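Local coordinates for protein 6-aminohexanoate-dimer hydrolase (Bacillus anthracis, PDB 4GB7) that probably hydrolyses amide bonds of 6-aminohexanoate dimers or related substrates, as a putative serine hydrolase of the beta-lactamase clan, at residues A[48-57]-A[391-399]. Numbering follows the deposited sequence. Where two conformers were deposited one is given.
Sequences LDDPYLRWSY and HFSSNATPS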
loop_
_atom_site.group_PDB
_atom_site.type_symbol
_atom_site.label_atom_id
_atom_site.label_comp_id
_atom_site.label_asym_id
_atom_site.label_seq_id
_atom_site.Cartn_x
_atom_site.Cartn_y
_atom_site.Cartn_z
ATOM N N LEU A 48 5.751 12.402 11.387
ATOM C CA LEU A 48 6.271 11.072 11.116
ATOM C C LEU A 48 7.011 10.444 12.271
ATOM O O LEU A 48 7.491 9.285 12.185
ATOM C CB LEU A 48 7.245 11.137 9.946
ATOM C CG LEU A 48 6.585 11.379 8.619
ATOM C CD1 LEU A 48 7.700 11.522 7.588
ATOM C CD2 LEU A 48 5.614 10.252 8.257
ATOM N N ASP A 49 7.124 11.179 13.360
ATOM C CA ASP A 49 7.941 10.742 14.483
ATOM C C ASP A 49 7.018 10.251 15.583
ATOM O O ASP A 49 5.912 10.770 15.729
ATOM C CB ASP A 49 8.762 11.909 15.032
ATOM C CG ASP A 49 9.786 12.426 14.080
ATOM O OD1 ASP A 49 10.332 11.651 13.261
ATOM O OD2 ASP A 49 10.043 13.649 14.185
ATOM N N ASP A 50 7.500 9.288 16.366
ATOM C CA ASP A 50 6.832 8.911 17.586
ATOM C C ASP A 50 6.933 10.087 18.572
ATOM O O ASP A 50 8.016 10.662 18.724
ATOM C CB ASP A 50 7.494 7.670 18.225
ATOM C CG ASP A 50 6.668 7.111 19.364
ATOM O OD1 ASP A 50 5.540 6.608 19.113
ATOM O OD2 ASP A 50 7.157 7.145 20.529
ATOM N N PRO A 51 5.835 10.407 19.295
ATOM C CA PRO A 51 4.515 9.758 19.356
ATOM C C PRO A 51 3.502 10.364 18.375
ATOM O O PRO A 51 2.380 9.854 18.252
ATOM C CB PRO A 51 4.057 10.086 20.765
ATOM C CG PRO A 51 4.608 11.449 21.010
ATOM C CD PRO A 51 5.959 11.444 20.348
ATOM N N TYR A 52 3.915 11.445 17.704
ATOM C CA TYR A 52 3.032 12.227 16.820
ATOM C C TYR A 52 2.384 11.367 15.762
ATOM O O TYR A 52 1.180 11.551 15.465
ATOM C CB TYR A 52 3.758 13.429 16.214
ATOM C CG TYR A 52 4.403 14.254 17.322
ATOM C CD1 TYR A 52 5.761 14.170 17.583
ATOM C CD2 TYR A 52 3.628 15.056 18.147
ATOM C CE1 TYR A 52 6.323 14.864 18.644
ATOM C CE2 TYR A 52 4.187 15.751 19.192
ATOM C CZ TYR A 52 5.531 15.672 19.419
ATOM O OH TYR A 52 6.048 16.352 20.475
ATOM N N LEU A 53 3.138 10.418 15.228
ATOM C CA LEU A 53 2.649 9.548 14.164
ATOM C C LEU A 53 1.411 8.719 14.591
ATOM O O LEU A 53 0.558 8.395 13.810
ATOM C CB LEU A 53 3.775 8.611 13.727
ATOM C CG LEU A 53 3.511 7.593 12.617
ATOM C CD1 LEU A 53 3.170 8.194 11.281
ATOM C CD2 LEU A 53 4.681 6.592 12.469
ATOM N N ARG A 54 1.305 8.350 15.865
ATOM C CA ARG A 54 0.135 7.603 16.278
ATOM C C ARG A 54 -1.165 8.384 16.065
ATOM O O ARG A 54 -2.215 7.799 15.850
ATOM C CB ARG A 54 0.285 7.174 17.749
ATOM C CG ARG A 54 1.629 6.490 17.935
ATOM C CD ARG A 54 1.607 5.297 18.753
ATOM N NE ARG A 54 0.710 4.307 18.199
ATOM C CZ ARG A 54 0.392 3.226 18.864
ATOM N NH1 ARG A 54 0.833 3.090 20.112
ATOM N NH2 ARG A 54 -0.483 2.380 18.389
ATOM N N TRP A 55 -1.065 9.718 16.112
ATOM C CA TRP A 55 -2.169 10.610 15.776
ATOM C C TRP A 55 -2.232 10.890 14.306
ATOM O O TRP A 55 -3.328 10.794 13.679
ATOM C CB TRP A 55 -2.044 11.920 16.539
ATOM C CG TRP A 55 -3.239 12.778 16.370
ATOM C CD1 TRP A 55 -4.410 12.793 17.133
ATOM C CD2 TRP A 55 -3.442 13.781 15.351
ATOM N NE1 TRP A 55 -5.313 13.691 16.624
ATOM C CE2 TRP A 55 -4.791 14.325 15.566
ATOM C CE3 TRP A 55 -2.674 14.270 14.296
ATOM C CZ2 TRP A 55 -5.309 15.346 14.778
ATOM C CZ3 TRP A 55 -3.227 15.294 13.499
ATOM C CH2 TRP A 55 -4.516 15.801 13.737
ATOM N N SER A 56 -1.132 11.351 13.730
ATOM C CA SER A 56 -1.214 11.726 12.313
ATOM C C SER A 56 -1.738 10.591 11.410
ATOM O O SER A 56 -2.613 10.822 10.539
ATOM C CB SER A 56 0.130 12.266 11.842
ATOM O OG SER A 56 1.057 11.235 11.829
ATOM N N TYR A 57 -1.238 9.358 11.614
ATOM C CA TYR A 57 -1.663 8.218 10.792
ATOM C C TYR A 57 -3.028 7.639 11.118
ATOM O O TYR A 57 -3.435 6.652 10.492
ATOM C CB TYR A 57 -0.561 7.115 10.711
ATOM C CG TYR A 57 0.049 6.960 9.311
ATOM C CD1 TYR A 57 0.385 8.036 8.557
ATOM C CD2 TYR A 57 0.269 5.689 8.768
ATOM C CE1 TYR A 57 0.902 7.888 7.292
ATOM C CE2 TYR A 57 0.756 5.519 7.529
ATOM C CZ TYR A 57 1.119 6.615 6.788
ATOM O OH TYR A 57 1.613 6.425 5.501
ATOM N N HIS A 391 -3.121 -5.316 8.411
ATOM C CA HIS A 391 -2.337 -4.925 9.589
ATOM C C HIS A 391 -1.999 -3.477 9.432
ATOM O O HIS A 391 -1.287 -3.120 8.450
ATOM C CB HIS A 391 -1.072 -5.807 9.656
ATOM C CG HIS A 391 -0.401 -5.845 10.995
ATOM N ND1 HIS A 391 0.329 -6.897 11.375
ATOM C CD2 HIS A 391 -0.331 -4.931 11.995
ATOM C CE1 HIS A 391 0.800 -6.691 12.624
ATOM N NE2 HIS A 391 0.403 -5.479 13.007
ATOM N N PHE A 392 -2.528 -2.630 10.320
ATOM C CA PHE A 392 -2.254 -1.208 10.328
ATOM C C PHE A 392 -1.531 -0.854 11.585
ATOM O O PHE A 392 -1.905 -1.370 12.655
ATOM C CB PHE A 392 -3.515 -0.330 10.328
ATOM C CG PHE A 392 -4.372 -0.397 9.125
ATOM C CD1 PHE A 392 -3.921 -0.887 7.899
ATOM C CD2 PHE A 392 -5.657 0.178 9.214
ATOM C CE1 PHE A 392 -4.800 -0.884 6.807
ATOM C CE2 PHE A 392 -6.506 0.193 8.123
ATOM C CZ PHE A 392 -6.060 -0.320 6.915
ATOM N N SER A 393 -0.548 0.044 11.471
ATOM C CA SER A 393 0.270 0.416 12.618
ATOM C C SER A 393 0.642 1.878 12.516
ATOM O O SER A 393 0.473 2.539 11.487
ATOM C CB SER A 393 1.533 -0.464 12.761
ATOM O OG SER A 393 1.263 -1.848 12.659
ATOM N N SER A 394 1.185 2.380 13.608
ATOM C CA SER A 394 1.829 3.677 13.591
ATOM C C SER A 394 3.145 3.606 14.367
ATOM O O SER A 394 3.331 4.268 15.416
ATOM C CB SER A 394 0.844 4.722 14.086
ATOM O OG SER A 394 0.208 4.340 15.283
ATOM N N ASN A 395 4.049 2.791 13.811
ATOM C CA ASN A 395 5.326 2.442 14.426
ATOM C C ASN A 395 6.420 3.202 13.731
ATOM O O ASN A 395 6.868 2.791 12.652
ATOM C CB ASN A 395 5.509 0.933 14.344
ATOM C CG ASN A 395 6.599 0.394 15.218
ATOM O OD1 ASN A 395 7.014 1.014 16.187
ATOM N ND2 ASN A 395 7.017 -0.858 14.913
ATOM N N ALA A 396 6.797 4.358 14.287
ATOM C CA ALA A 396 7.637 5.317 13.576
ATOM C C ALA A 396 8.997 4.729 13.141
ATOM O O ALA A 396 9.485 4.990 12.042
ATOM C CB ALA A 396 7.832 6.595 14.416
ATOM N N THR A 397 9.579 3.904 13.994
ATOM C CA THR A 397 10.863 3.275 13.726
ATOM C C THR A 397 10.824 1.787 14.117
ATOM O O THR A 397 11.252 1.403 15.207
ATOM C CB THR A 397 12.022 3.999 14.407
ATOM O OG1 THR A 397 11.820 3.999 15.821
ATOM C CG2 THR A 397 12.162 5.408 13.902
ATOM N N PRO A 398 10.240 0.952 13.244
ATOM C CA PRO A 398 10.126 -0.486 13.622
ATOM C C PRO A 398 11.475 -1.124 13.848
ATOM O O PRO A 398 12.500 -0.723 13.210
ATOM C CB PRO A 398 9.433 -1.129 12.414
ATOM C CG PRO A 398 8.716 0.011 11.756
ATOM C CD PRO A 398 9.596 1.226 11.943
ATOM N N SER A 399 11.493 -2.093 14.759
ATOM C CA SER A 399 12.712 -2.886 14.996
ATOM C C SER A 399 13.109 -3.651 13.770
ATOM O O SER A 399 12.284 -3.860 12.860
ATOM C CB SER A 399 12.539 -3.870 16.094
ATOM O OG SER A 399 11.729 -4.958 15.686
HETATM O O HOH W 1 9.552 7.799 11.316
HETATM O O HOH W 2 5.374 5.782 16.453
#
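S394 and A396 pack against the short helix 52-56 and the turn before it, a largely buried helix-to-loop contact where the chain leaves the C-terminal end of strand 387-393 in the beta-lactamase-type fold. R54 NE donates to S394 OG at 3.0 Å, the hydroxyl lying at the edge of the guanidinium, 14° out of its plane, with a fairly straight N-H...O angle of 157°. The arginine chain bends at chi2 and chi3 to curl over S394. D111 ties the pair together: its OD1 takes a salt bridge from R54 NH2 and its OD2 hydrogen-bonds S394 OG, fixing the arginine and the hydroxyl relative to each other. Next to it, L53, with CG trans to its N (chi1 180°), lays CD2 3.4 Å from A396 CA. The A396 methyl fits into the turn, CB 3.3 Å from D50 N. Two waters bridge the backbones and the D50 carboxylate: one donates to L48 O and A396 O, the other to D50 OD1 and S394 O while accepting from A396 N. Beyond, Y57 turns a ring edge toward S393 O and touches Q377 of strand 377-382, while strand 387-393 runs antiparallel between that strand and 110-117, the strand that supplies D111.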